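PDB 6RTE: cytochrome c from Pseudomonas aeruginosa, which acts as the dihydro-heme d1 dehydrogenase NirN of heme d1 biosynthesis, an eight-bladed beta-propeller enzyme that also carries a heme c. Local coordinates for residues 134-139 with 207-212; 126-131 with 213-218; 322-327 with 338-343; 281-286 with 315-320; 442-447 with 463-468. All coordinates share one frame; numbering follows the deposited sequence.

Interaction 1 of 5, residues 134-139 with 207-212; sequences ATLPSR and LYNLKV
Residues 136-139 run roughly against 208-211, with end-to-end directions 150° apart, and the alpha carbons stay well separated: R139 CA and Y208 CA are 6.1 Å apart, and no beta ladder forms. The side chain of N209 spans the gap. Its amide nitrogen donates a short, nearly straight hydrogen bond to the preceding loop, with N209 ND2 2.7 Å from P137 O. This acceptor lies almost in the amide plane of N209, whereas the donor is tilted 22° from the carbonyl plane of P137. The same nitrogen also bonds D206. At the other end of the amide, N209 OD1 takes a hydrogen from a water at 2.7 Å, and this water gives its second hydrogen to R139 O. With both ends engaged, the rotation of the amide is fixed. N209 CG is beside its backbone N (chi1 -73°), and here L136 and N209 run alongside in opposite directions, L136 CB lying 3.7 Å from N209 ND2. Farther out, L136 CD2 packs on K211 CD at 3.9 Å. The ring of Y208 turns an edge to the backbone, with Y208 CD2 3.5 Å from S138 O. The hydroxyl of S138 is held by R191. The 207-212 segment is the turn of a beta hairpin, with a G1 beta bulge at L210 and K211 opposite D206, and the loop leading to the propeller is tied across it.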
# COMPACT_ATOMS: atom_id res chain seq x y z
N ALA A 134 8.71 26.01 1.77
CA ALA A 134 8.84 27.47 1.68
C ALA A 134 10.23 27.88 1.23
O ALA A 134 10.40 28.97 0.66
CB ALA A 134 8.51 28.11 3.02
N THR A 135 11.25 27.05 1.49
CA THR A 135 12.62 27.39 1.16
C THR A 135 13.07 26.85 -0.19
O THR A 135 14.22 27.08 -0.58
CB THR A 135 13.59 26.87 2.23
OG1 THR A 135 13.62 25.44 2.19
CG2 THR A 135 13.18 27.34 3.63
N LEU A 136 12.21 26.13 -0.91
CA LEU A 136 12.66 25.50 -2.14
C LEU A 136 12.02 26.16 -3.35
O LEU A 136 10.83 26.49 -3.32
CB LEU A 136 12.30 24.01 -2.15
CG LEU A 136 12.98 23.10 -1.12
CD1 LEU A 136 12.33 21.74 -1.14
CD2 LEU A 136 14.48 22.98 -1.39
N PRO A 137 12.76 26.33 -4.44
CA PRO A 137 12.14 26.81 -5.69
C PRO A 137 11.12 25.80 -6.19
O PRO A 137 11.08 24.64 -5.77
CB PRO A 137 13.33 26.98 -6.65
CG PRO A 137 14.44 26.17 -6.08
CD PRO A 137 14.17 25.93 -4.62
N SER A 138 10.24 26.27 -7.08
CA SER A 138 9.11 25.47 -7.54
C SER A 138 9.27 25.02 -8.99
O SER A 138 8.28 24.80 -9.69
CB SER A 138 7.81 26.25 -7.35
OG SER A 138 7.43 26.25 -5.97
N ARG A 139 10.49 24.84 -9.42
CA ARG A 139 10.82 24.45 -10.77
C ARG A 139 11.46 23.06 -10.77
O ARG A 139 12.30 22.79 -9.92
CB ARG A 139 11.80 25.47 -11.36
CG ARG A 139 12.60 25.01 -12.55
CD ARG A 139 13.63 26.06 -12.96
NE ARG A 139 14.04 25.85 -14.35
CZ ARG A 139 13.60 26.56 -15.38
NH1 ARG A 139 12.74 27.56 -15.21
NH2 ARG A 139 14.02 26.26 -16.60
N LEU A 207 9.34 16.00 -5.67
CA LEU A 207 9.90 15.47 -6.90
C LEU A 207 10.63 16.53 -7.70
O LEU A 207 11.63 16.23 -8.37
CB LEU A 207 8.81 14.82 -7.75
CG LEU A 207 8.23 13.51 -7.23
CD1 LEU A 207 6.93 13.17 -7.95
CD2 LEU A 207 9.25 12.38 -7.38
N TYR A 208 10.17 17.79 -7.65
CA TYR A 208 10.82 18.83 -8.43
C TYR A 208 12.24 19.09 -7.95
O TYR A 208 13.15 19.33 -8.76
CB TYR A 208 10.03 20.14 -8.40
CG TYR A 208 8.75 20.14 -9.18
CD1 TYR A 208 8.27 18.98 -9.77
CD2 TYR A 208 8.01 21.31 -9.32
CE1 TYR A 208 7.08 18.97 -10.46
CE2 TYR A 208 6.82 21.31 -10.02
CZ TYR A 208 6.36 20.14 -10.59
OH TYR A 208 5.18 20.13 -11.29
N ASN A 209 12.46 19.08 -6.64
CA ASN A 209 13.79 19.36 -6.10
C ASN A 209 14.53 18.10 -5.68
O ASN A 209 15.68 18.20 -5.24
CB ASN A 209 13.68 20.33 -4.93
CG ASN A 209 13.37 21.76 -5.40
OD1 ASN A 209 14.25 22.47 -5.87
ND2 ASN A 209 12.11 22.15 -5.30
N LEU A 210 13.91 16.93 -5.83
CA LEU A 210 14.51 15.65 -5.46
C LEU A 210 15.05 15.70 -4.04
O LEU A 210 16.21 15.37 -3.76
CB LEU A 210 15.59 15.26 -6.47
CG LEU A 210 15.07 15.19 -7.92
CD1 LEU A 210 16.21 14.96 -8.92
CD2 LEU A 210 14.00 14.11 -8.09
N LYS A 211 14.18 16.10 -3.11
CA LYS A 211 14.56 16.27 -1.71
C LYS A 211 13.45 15.81 -0.79
O LYS A 211 12.26 16.00 -1.09
CB LYS A 211 14.89 17.74 -1.41
CG LYS A 211 16.25 18.18 -1.93
CD LYS A 211 16.43 19.68 -1.76
CE LYS A 211 17.79 20.13 -2.28
NZ LYS A 211 18.88 19.38 -1.61
N VAL A 212 13.84 15.20 0.33
CA VAL A 212 12.92 14.97 1.43
C VAL A 212 12.56 16.32 2.04
O VAL A 212 13.44 17.09 2.43
CB VAL A 212 13.53 14.03 2.48
CG1 VAL A 212 12.61 13.88 3.66
CG2 VAL A 212 13.86 12.66 1.87
O HOH W 1 13.55 23.87 -8.04

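Interaction 2 of 5, residues 126-131 with 213-218; sequences SQVQPH and VAEVRA
V213 opens the contact by offering its carbonyl to two neighbours: H131 N makes a weak hydrogen bond with V213 O at 3.5 Å, and Q129 CA gives it a CA-H...O contact. V213 and A214 both face L204, forming a classic beta bulge. A214 CA approaches V128 O at 3.2 Å, again through a CA-H...O contact. E215 then makes the single true bridge, an antiparallel hydrogen-bonded pair with V128: V128 N reaches E215 O at 2.8 Å, and E215 N returns to V128 O at 3.0 Å. Here V128 CG2 and E215 CB lie side by side, 3.8 Å apart, while the carboxylate goes on to R177 and T203. V216 lays CG2 against S126 OG at 3.4 Å. At R217 a side chain replaces a backbone acceptor, since R217 N donates to S126 OG at 2.8 Å. S126 OG sits between its own N and carbonyl carbon (chi1 75°), and its hydroxyl donates a hydrogen bond to I123 O. The guanidinium of R217 leads off to D199, L56 and W118. The incoming segment thus borders strand 211-217 largely through backbone hydrogen bonds, one of them weak, and CA-H...O contacts, with S126 as the one side-chain acceptor.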
# COMPACT_ATOMS: atom_id res chain seq x y z
N SER A 126 8.37 13.92 16.94
CA SER A 126 9.05 13.17 15.89
C SER A 126 9.20 13.94 14.57
O SER A 126 9.95 13.50 13.71
CB SER A 126 8.29 11.87 15.61
OG SER A 126 7.10 12.13 14.87
N GLN A 127 8.49 15.06 14.39
CA GLN A 127 8.54 15.76 13.11
C GLN A 127 9.95 16.29 12.84
O GLN A 127 10.58 16.90 13.70
CB GLN A 127 7.54 16.93 13.10
CG GLN A 127 7.32 17.56 11.71
CD GLN A 127 6.76 18.98 11.79
OE1 GLN A 127 6.74 19.59 12.85
NE2 GLN A 127 6.32 19.50 10.64
N VAL A 128 10.44 16.04 11.62
CA VAL A 128 11.66 16.68 11.13
C VAL A 128 11.35 17.31 9.78
O VAL A 128 10.42 16.89 9.08
CB VAL A 128 12.84 15.69 11.00
CG1 VAL A 128 13.32 15.25 12.39
CG2 VAL A 128 12.46 14.48 10.17
N GLN A 129 12.11 18.34 9.43
CA GLN A 129 11.84 19.14 8.22
C GLN A 129 13.16 19.54 7.58
O GLN A 129 13.58 20.70 7.66
CB GLN A 129 11.03 20.39 8.56
CG GLN A 129 9.61 20.16 9.01
CD GLN A 129 8.88 21.48 9.17
OE1 GLN A 129 8.52 22.12 8.19
NE2 GLN A 129 8.70 21.90 10.41
N PRO A 130 13.83 18.60 6.92
CA PRO A 130 15.16 18.92 6.37
C PRO A 130 15.14 19.97 5.26
O PRO A 130 16.11 20.72 5.13
CB PRO A 130 15.67 17.56 5.85
CG PRO A 130 14.47 16.70 5.74
CD PRO A 130 13.51 17.16 6.80
N HIS A 131 14.09 20.03 4.45
CA HIS A 131 14.00 20.98 3.33
C HIS A 131 12.58 21.50 3.24
O HIS A 131 11.78 21.03 2.41
CB HIS A 131 14.43 20.32 2.01
CG HIS A 131 15.82 19.77 2.04
ND1 HIS A 131 16.08 18.43 2.24
CD2 HIS A 131 17.02 20.36 1.89
CE1 HIS A 131 17.38 18.23 2.21
NE2 HIS A 131 17.98 19.38 2.00
N VAL A 213 11.26 16.59 2.13
CA VAL A 213 10.76 17.84 2.71
C VAL A 213 10.56 17.70 4.21
O VAL A 213 11.00 18.55 5.00
CB VAL A 213 9.44 18.24 2.01
CG1 VAL A 213 8.74 19.38 2.76
CG2 VAL A 213 9.69 18.60 0.55
N ALA A 214 9.87 16.65 4.62
CA ALA A 214 9.54 16.45 6.02
C ALA A 214 9.28 14.98 6.27
O ALA A 214 8.99 14.21 5.35
CB ALA A 214 8.32 17.29 6.43
N GLU A 215 9.37 14.60 7.54
CA GLU A 215 8.96 13.28 7.99
C GLU A 215 8.36 13.41 9.39
O GLU A 215 8.73 14.29 10.17
CB GLU A 215 10.12 12.28 8.05
CG GLU A 215 10.86 12.08 6.73
CD GLU A 215 11.85 10.92 6.81
OE1 GLU A 215 12.97 11.14 7.32
OE2 GLU A 215 11.47 9.80 6.40
N VAL A 216 7.43 12.51 9.69
CA VAL A 216 6.79 12.48 11.00
C VAL A 216 6.43 11.03 11.26
O VAL A 216 6.22 10.24 10.33
CB VAL A 216 5.57 13.44 11.06
CG1 VAL A 216 4.35 12.89 10.32
CG2 VAL A 216 5.21 13.78 12.51
N ARG A 217 6.43 10.65 12.53
CA ARG A 217 5.98 9.32 12.93
C ARG A 217 4.55 9.46 13.43
O ARG A 217 4.31 9.97 14.53
CB ARG A 217 6.87 8.70 14.00
CG ARG A 217 6.49 7.22 14.20
CD ARG A 217 7.38 6.50 15.23
NE ARG A 217 7.16 5.06 15.09
CZ ARG A 217 7.73 4.13 15.85
NH1 ARG A 217 8.54 4.48 16.83
NH2 ARG A 217 7.46 2.86 15.62
N ALA A 218 3.61 8.97 12.64
CA ALA A 218 2.20 9.12 12.94
C ALA A 218 1.64 8.01 13.83
O ALA A 218 0.60 8.21 14.46
CB ALA A 218 1.41 9.16 11.62

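Interaction 3 of 5, residues 322-327 with 338-343; sequences DYRYLL and VIELDS
L326 and I339 form the hydrogen-bonded antiparallel pair between Y325-E340 and L327-V338: L326 N donates to I339 O at 2.8 Å and I339 N to L326 O at 2.9 Å, both bonds nearly straight. Toward the open end of the hairpin the ladder passes through the non-hydrogen-bonded pair of Y325 and E340 to one more bond, in which L341 N reaches R324 O at 3.0 Å. R324 O is gripped twice, because a water 2.9 Å away also donates to it; the same water accepts from D342 N and so closes a bridge where the strands part. R324 N is satisfied within its own segment by D322 OD1, an Asx turn that shapes the entry to the strand. The guanidinium and the E340 carboxylate form a salt bridge, R324 NH2 to E340 OE2 at 2.8 Å, but not a flat, two-pronged one. Their planes are 89° apart, and the nitrogen meets OE2 from 62° out of the carboxylate plane. Y325 OH adds weak bonds with both terminal nitrogens of R324. E340 keeps CG anti to its backbone N (chi1 -173°), which carries the extended chain past the Y325 ring, with E340 CB 4.1 Å from Y325 CE1. On that same face Y325 CD1 touches V338 CG1, while L326 and I339 point to the other, onto L314. Strands 317-319 and 346-350 flank this hairpin, one beyond each of its strands, and W390 meets the Y325 ring edge-to-face.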
# COMPACT_ATOMS: atom_id res chain seq x y z
N ASP A 322 -18.10 6.63 -10.39
CA ASP A 322 -18.70 7.88 -9.93
C ASP A 322 -18.65 8.05 -8.42
O ASP A 322 -19.19 9.03 -7.90
CB ASP A 322 -20.16 7.96 -10.40
CG ASP A 322 -21.06 6.96 -9.69
OD1 ASP A 322 -20.53 6.05 -9.01
OD2 ASP A 322 -22.30 7.09 -9.81
N TYR A 323 -18.02 7.12 -7.70
CA TYR A 323 -17.88 7.15 -6.24
C TYR A 323 -19.22 7.16 -5.51
O TYR A 323 -19.27 7.45 -4.31
CB TYR A 323 -17.02 8.33 -5.80
CG TYR A 323 -15.56 8.14 -6.14
CD1 TYR A 323 -15.07 8.51 -7.39
CD2 TYR A 323 -14.68 7.58 -5.23
CE1 TYR A 323 -13.75 8.33 -7.72
CE2 TYR A 323 -13.35 7.39 -5.55
CZ TYR A 323 -12.89 7.77 -6.80
OH TYR A 323 -11.57 7.61 -7.15
N ARG A 324 -20.32 6.84 -6.19
CA ARG A 324 -21.59 6.70 -5.50
C ARG A 324 -21.69 5.38 -4.75
O ARG A 324 -22.37 5.31 -3.72
CB ARG A 324 -22.77 6.83 -6.47
CG ARG A 324 -23.25 8.27 -6.65
CD ARG A 324 -24.56 8.34 -7.44
NE ARG A 324 -25.68 7.70 -6.73
CZ ARG A 324 -26.31 6.60 -7.14
NH1 ARG A 324 -25.96 5.99 -8.27
NH2 ARG A 324 -27.31 6.11 -6.42
N TYR A 325 -21.03 4.34 -5.23
CA TYR A 325 -21.10 3.03 -4.61
C TYR A 325 -19.73 2.59 -4.13
O TYR A 325 -18.70 2.90 -4.73
CB TYR A 325 -21.68 1.99 -5.58
CG TYR A 325 -23.07 2.33 -6.01
CD1 TYR A 325 -24.16 2.06 -5.18
CD2 TYR A 325 -23.31 2.95 -7.22
CE1 TYR A 325 -25.44 2.38 -5.56
CE2 TYR A 325 -24.59 3.28 -7.61
CZ TYR A 325 -25.65 3.00 -6.78
OH TYR A 325 -26.93 3.33 -7.17
N LEU A 326 -19.76 1.85 -3.03
CA LEU A 326 -18.58 1.27 -2.42
C LEU A 326 -18.74 -0.24 -2.45
O LEU A 326 -19.77 -0.77 -2.04
CB LEU A 326 -18.43 1.80 -0.99
CG LEU A 326 -17.39 1.24 -0.03
CD1 LEU A 326 -17.14 2.29 1.04
CD2 LEU A 326 -17.86 -0.06 0.59
N LEU A 327 -17.73 -0.93 -2.99
CA LEU A 327 -17.73 -2.38 -3.05
C LEU A 327 -16.72 -2.89 -2.02
O LEU A 327 -15.52 -2.59 -2.11
CB LEU A 327 -17.37 -2.89 -4.44
CG LEU A 327 -18.37 -2.55 -5.55
CD1 LEU A 327 -18.21 -1.10 -6.01
CD2 LEU A 327 -18.21 -3.51 -6.72
N VAL A 338 -22.21 -4.38 -1.95
CA VAL A 338 -22.34 -3.08 -2.60
C VAL A 338 -23.15 -2.17 -1.68
O VAL A 338 -24.33 -2.43 -1.42
CB VAL A 338 -23.00 -3.19 -3.98
CG1 VAL A 338 -23.06 -1.81 -4.65
CG2 VAL A 338 -22.24 -4.17 -4.86
N ILE A 339 -22.51 -1.10 -1.21
CA ILE A 339 -23.14 -0.11 -0.35
C ILE A 339 -23.22 1.21 -1.11
O ILE A 339 -22.29 1.56 -1.84
CB ILE A 339 -22.36 0.07 0.97
CG1 ILE A 339 -22.56 -1.15 1.87
CG2 ILE A 339 -22.79 1.36 1.67
CD1 ILE A 339 -21.74 -1.11 3.15
N GLU A 340 -24.33 1.92 -0.93
CA GLU A 340 -24.43 3.29 -1.41
C GLU A 340 -23.87 4.22 -0.34
O GLU A 340 -24.18 4.08 0.84
CB GLU A 340 -25.88 3.66 -1.73
CG GLU A 340 -26.02 5.01 -2.39
CD GLU A 340 -27.40 5.24 -2.96
OE1 GLU A 340 -28.29 4.40 -2.73
OE2 GLU A 340 -27.59 6.28 -3.63
N LEU A 341 -23.03 5.18 -0.76
CA LEU A 341 -22.26 5.96 0.20
C LEU A 341 -23.15 6.95 0.96
O LEU A 341 -23.07 7.03 2.19
CB LEU A 341 -21.12 6.70 -0.51
CG LEU A 341 -19.74 6.07 -0.37
CD1 LEU A 341 -18.68 6.96 -1.00
CD2 LEU A 341 -19.38 5.81 1.09
N ASP A 342 -23.98 7.71 0.25
CA ASP A 342 -24.86 8.68 0.89
C ASP A 342 -25.63 8.05 2.04
O ASP A 342 -25.35 8.33 3.21
CB ASP A 342 -25.86 9.26 -0.12
CG ASP A 342 -25.18 10.00 -1.24
OD1 ASP A 342 -24.02 10.42 -1.05
OD2 ASP A 342 -25.82 10.17 -2.30
N SER A 343 -26.59 7.19 1.71
CA SER A 343 -27.47 6.60 2.70
C SER A 343 -26.82 5.45 3.47
O SER A 343 -27.33 5.07 4.53
CB SER A 343 -28.74 6.10 2.02
OG SER A 343 -28.42 5.28 0.91
O HOH W 2 -24.13 7.40 -2.61

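Interaction 4 of 5, residues 281-286 with 315-320; sequences SFVVAL and DDFSFS
F317 and F319 both hold CG beside the backbone N, with chi1 of -59° and -65°, a setting that turns the F317 ring to V283 and A285 and the F319 ring to V283. V283 has CG1 anti to its backbone N (chi1 175°), which places that methyl at the edge of the F317 ring, V283 CG1 lying 3.6 Å from F317 CE2. V283 also meets the edge of F319: V283 CB is 3.8 Å from F319 CZ, with CG1 in the ring plane as well. One valine therefore touches the edges of two phenyl rings. A285 approaches differently, its methyl lying over a face of F317 in a CH-pi arrangement, although the modelled spacing is too tight to be trusted in detail. Beside it A285 CB also packs on D315 CB at 4.0 Å, while the D315 carboxylate turns to S271. The chain bends sharply at D316, whose carboxylate bonds H357. With strand axes 9.5 Å apart, this is side-chain packing between two sheets. Strand 281-286 lies within its sheet between strands 270-276 and 291-296. Strand 317-319 pairs with 325-330 in the next sheet. Y274 and L292 from the first sheet and L326 from the second also surround F317, placing the contact in the buried packing between successive blades.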
# COMPACT_ATOMS: atom_id res chain seq x y z
N SER A 281 -13.95 13.97 0.22
CA SER A 281 -14.01 13.30 1.52
C SER A 281 -12.97 12.20 1.56
O SER A 281 -12.53 11.68 0.52
CB SER A 281 -15.39 12.70 1.77
OG SER A 281 -15.57 11.53 0.98
N PHE A 282 -12.57 11.85 2.79
CA PHE A 282 -11.89 10.59 3.05
C PHE A 282 -12.93 9.54 3.43
O PHE A 282 -13.94 9.84 4.08
CB PHE A 282 -10.88 10.74 4.19
CG PHE A 282 -9.68 11.59 3.84
CD1 PHE A 282 -8.78 11.18 2.87
CD2 PHE A 282 -9.43 12.77 4.53
CE1 PHE A 282 -7.66 11.95 2.57
CE2 PHE A 282 -8.31 13.54 4.24
CZ PHE A 282 -7.43 13.12 3.26
N VAL A 283 -12.68 8.30 3.01
CA VAL A 283 -13.49 7.15 3.39
C VAL A 283 -12.58 6.18 4.14
O VAL A 283 -11.47 5.90 3.68
CB VAL A 283 -14.13 6.47 2.16
CG1 VAL A 283 -14.87 5.22 2.58
CG2 VAL A 283 -15.08 7.44 1.42
N VAL A 284 -13.05 5.68 5.28
CA VAL A 284 -12.23 4.91 6.20
C VAL A 284 -12.87 3.55 6.44
O VAL A 284 -14.05 3.47 6.82
CB VAL A 284 -12.02 5.65 7.54
CG1 VAL A 284 -11.15 4.84 8.49
CG2 VAL A 284 -11.41 7.03 7.28
N ALA A 285 -12.09 2.49 6.25
CA ALA A 285 -12.49 1.13 6.57
C ALA A 285 -11.99 0.76 7.96
O ALA A 285 -10.79 0.92 8.24
CB ALA A 285 -11.94 0.14 5.55
N LEU A 286 -12.89 0.30 8.81
CA LEU A 286 -12.57 -0.06 10.19
C LEU A 286 -12.56 -1.57 10.38
O LEU A 286 -13.51 -2.27 10.01
CB LEU A 286 -13.57 0.57 11.17
CG LEU A 286 -13.51 2.10 11.18
CD1 LEU A 286 -14.62 2.67 12.05
CD2 LEU A 286 -12.13 2.61 11.66
N ASP A 315 -14.01 -4.27 4.83
CA ASP A 315 -12.79 -3.55 4.46
C ASP A 315 -12.45 -3.89 3.01
O ASP A 315 -13.26 -4.47 2.28
CB ASP A 315 -11.65 -3.88 5.44
CG ASP A 315 -11.19 -5.31 5.34
OD1 ASP A 315 -12.03 -6.19 5.04
OD2 ASP A 315 -9.98 -5.56 5.55
N ASP A 316 -11.25 -3.51 2.59
CA ASP A 316 -10.81 -3.66 1.21
C ASP A 316 -11.85 -3.07 0.24
O ASP A 316 -12.43 -3.76 -0.60
CB ASP A 316 -10.52 -5.13 0.88
CG ASP A 316 -9.49 -5.29 -0.23
OD1 ASP A 316 -8.73 -4.32 -0.48
OD2 ASP A 316 -9.43 -6.37 -0.85
N PHE A 317 -12.07 -1.76 0.39
CA PHE A 317 -13.04 -1.06 -0.43
C PHE A 317 -12.56 -0.93 -1.87
O PHE A 317 -11.37 -0.71 -2.13
CB PHE A 317 -13.29 0.37 0.10
CG PHE A 317 -13.79 0.45 1.51
CD1 PHE A 317 -14.24 -0.65 2.21
CD2 PHE A 317 -13.83 1.68 2.15
CE1 PHE A 317 -14.69 -0.52 3.52
CE2 PHE A 317 -14.30 1.82 3.43
CZ PHE A 317 -14.74 0.72 4.12
N SER A 318 -13.49 -1.06 -2.82
CA SER A 318 -13.35 -0.50 -4.16
C SER A 318 -14.50 0.48 -4.40
O SER A 318 -15.59 0.32 -3.85
CB SER A 318 -13.37 -1.59 -5.23
OG SER A 318 -13.51 -1.01 -6.52
N PHE A 319 -14.24 1.50 -5.21
CA PHE A 319 -15.24 2.52 -5.51
C PHE A 319 -15.68 2.42 -6.97
O PHE A 319 -14.87 2.19 -7.86
CB PHE A 319 -14.69 3.92 -5.24
CG PHE A 319 -14.40 4.18 -3.79
CD1 PHE A 319 -15.39 4.64 -2.94
CD2 PHE A 319 -13.14 3.92 -3.27
CE1 PHE A 319 -15.13 4.86 -1.60
CE2 PHE A 319 -12.87 4.14 -1.92
CZ PHE A 319 -13.87 4.61 -1.09
N SER A 320 -16.98 2.58 -7.19
CA SER A 320 -17.49 2.71 -8.54
C SER A 320 -16.91 3.96 -9.18
O SER A 320 -16.44 4.87 -8.47
CB SER A 320 -19.02 2.76 -8.53
OG SER A 320 -19.51 3.75 -7.65

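Interaction 5 of 5, residues 442-447 with 463-468; sequences RPSPGK and LSVWDR
This is a largely apolar contact with a charged rim, made where the loop between strands 437-441 and 449-454 folds over the end of strand 460-465. V465 is its centre. With CG1 anti to the backbone N (chi1 179°), both methyls pack on S444, while CG2 goes on to P443 and CG1 to K447: V465 CG2 meets P443 CG at 3.9 Å and S444 OG at 3.7 Å, while V465 CG1 lies 3.7 Å from K447 CB. P443 and V465 lie flank to flank, oppositely directed, and V473 and Y475 of strand 470-476 extend the apolar bed under the proline. The polar end of S444 is directed to R485, through a weak bond, and the same arginine also binds P443 O. Farther along, K447 stretches out and crosses D467 at about a right angle, its methylene K447 CD 3.6 Å from D467 CG. The charged ends form a long salt bridge, K447 NZ to D467 OD1 at 3.5 Å. Stronger polar partners are close by for both: K447 NZ donates to D469 O, and D467 OD1 accepts from D469 N. V465 to D467 make an inverse gamma turn centred on W466. In the loop, S444 to K447 make a type II beta turn, closed by K447 N bonding S444 O at 3.0 Å, with P445 and G446 at the corners and G446 at a positive phi of 102°. D425 binds G446 N as well as R442. A Pro-Gly type II turn thus lies within the connection between consecutive sheets of the beta-propeller.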
# COMPACT_ATOMS: atom_id res chain seq x y z
N ARG A 442 6.18 -13.47 -19.49
CA ARG A 442 6.97 -14.22 -18.52
C ARG A 442 8.37 -13.62 -18.45
O ARG A 442 9.33 -14.19 -18.98
CB ARG A 442 7.03 -15.70 -18.88
CG ARG A 442 7.52 -16.61 -17.77
CD ARG A 442 7.40 -18.08 -18.17
NE ARG A 442 7.90 -18.98 -17.13
CZ ARG A 442 8.08 -20.29 -17.30
NH1 ARG A 442 7.79 -20.86 -18.46
NH2 ARG A 442 8.54 -21.03 -16.30
N PRO A 443 8.52 -12.47 -17.77
CA PRO A 443 9.80 -11.75 -17.84
C PRO A 443 10.99 -12.54 -17.30
O PRO A 443 12.07 -12.51 -17.90
CB PRO A 443 9.54 -10.48 -17.02
CG PRO A 443 8.42 -10.84 -16.11
CD PRO A 443 7.56 -11.80 -16.88
N SER A 444 10.81 -13.24 -16.19
CA SER A 444 11.88 -14.02 -15.56
C SER A 444 11.33 -15.39 -15.21
O SER A 444 10.82 -15.59 -14.09
CB SER A 444 12.44 -13.31 -14.33
OG SER A 444 13.25 -12.22 -14.70
N PRO A 445 11.41 -16.36 -16.13
CA PRO A 445 10.85 -17.69 -15.84
C PRO A 445 11.31 -18.25 -14.51
O PRO A 445 12.52 -18.37 -14.26
CB PRO A 445 11.34 -18.53 -17.03
CG PRO A 445 11.49 -17.55 -18.14
CD PRO A 445 11.96 -16.28 -17.50
N GLY A 446 10.37 -18.59 -13.64
CA GLY A 446 10.66 -19.18 -12.36
C GLY A 446 10.56 -18.23 -11.18
O GLY A 446 10.49 -18.69 -10.04
N LYS A 447 10.56 -16.92 -11.44
CA LYS A 447 10.56 -15.93 -10.38
C LYS A 447 9.21 -15.24 -10.30
O LYS A 447 8.43 -15.22 -11.26
CB LYS A 447 11.66 -14.89 -10.61
CG LYS A 447 13.02 -15.52 -10.81
CD LYS A 447 14.13 -14.53 -10.60
CE LYS A 447 15.47 -15.21 -10.78
NZ LYS A 447 16.57 -14.31 -10.37
N LEU A 463 6.72 -3.96 -15.55
CA LEU A 463 6.45 -5.13 -14.73
C LEU A 463 7.57 -5.34 -13.72
O LEU A 463 8.74 -5.07 -13.99
CB LEU A 463 6.32 -6.39 -15.61
CG LEU A 463 5.00 -6.62 -16.35
CD1 LEU A 463 4.60 -5.44 -17.24
CD2 LEU A 463 5.10 -7.91 -17.17
N SER A 464 7.20 -5.86 -12.54
CA SER A 464 8.15 -6.11 -11.46
C SER A 464 8.41 -7.60 -11.29
O SER A 464 7.47 -8.39 -11.16
CB SER A 464 7.62 -5.52 -10.14
OG SER A 464 7.67 -4.11 -10.14
N VAL A 465 9.68 -7.98 -11.29
CA VAL A 465 10.11 -9.31 -10.87
C VAL A 465 10.53 -9.20 -9.41
O VAL A 465 11.57 -8.60 -9.10
CB VAL A 465 11.25 -9.84 -11.75
CG1 VAL A 465 11.70 -11.22 -11.27
CG2 VAL A 465 10.83 -9.89 -13.20
N TRP A 466 9.71 -9.75 -8.51
CA TRP A 466 9.86 -9.57 -7.07
C TRP A 466 10.87 -10.58 -6.54
O TRP A 466 10.54 -11.57 -5.89
CB TRP A 466 8.52 -9.75 -6.35
CG TRP A 466 7.42 -8.78 -6.69
CD1 TRP A 466 6.89 -8.53 -7.92
CD2 TRP A 466 6.69 -7.98 -5.75
NE1 TRP A 466 5.88 -7.59 -7.81
CE2 TRP A 466 5.74 -7.24 -6.49
CE3 TRP A 466 6.75 -7.81 -4.37
CZ2 TRP A 466 4.86 -6.35 -5.89
CZ3 TRP A 466 5.88 -6.91 -3.77
CH2 TRP A 466 4.94 -6.20 -4.53
N ASP A 467 12.15 -10.30 -6.79
CA ASP A 467 13.20 -11.25 -6.43
C ASP A 467 14.44 -10.48 -6.02
O ASP A 467 14.68 -9.36 -6.49
CB ASP A 467 13.49 -12.19 -7.60
CG ASP A 467 14.40 -13.34 -7.22
OD1 ASP A 467 15.63 -13.14 -7.21
OD2 ASP A 467 13.89 -14.45 -6.92
N ARG A 468 15.23 -11.08 -5.12
CA ARG A 468 16.52 -10.48 -4.77
C ARG A 468 17.32 -10.19 -6.04
O ARG A 468 17.94 -9.13 -6.17
CB ARG A 468 17.30 -11.41 -3.84

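In the fold
Interactions 1 and 2 are continuous: both use strand 211-217, interaction 1 is nested within the chain loop closed by interaction 2, and V212 O probably accepts a hydrogen bond from H131 ND1 at 3.0 Å. In interaction 2 the R217 side chain lies about 11 Å from the heme c, too far for contact. Interactions 3 and 4 form a second pair, with centres about 9 Å apart; strands 317-319 and 325-330 are neighbours in one sheet, and L326 CD1 packs 3.5 Å from F317 CD2. Interaction 5 stands apart, on the opposite side of the chain centre from interaction 4, with nearest atoms about 14 Å away. The contacts thus fall into two touching pairs and one separate contact.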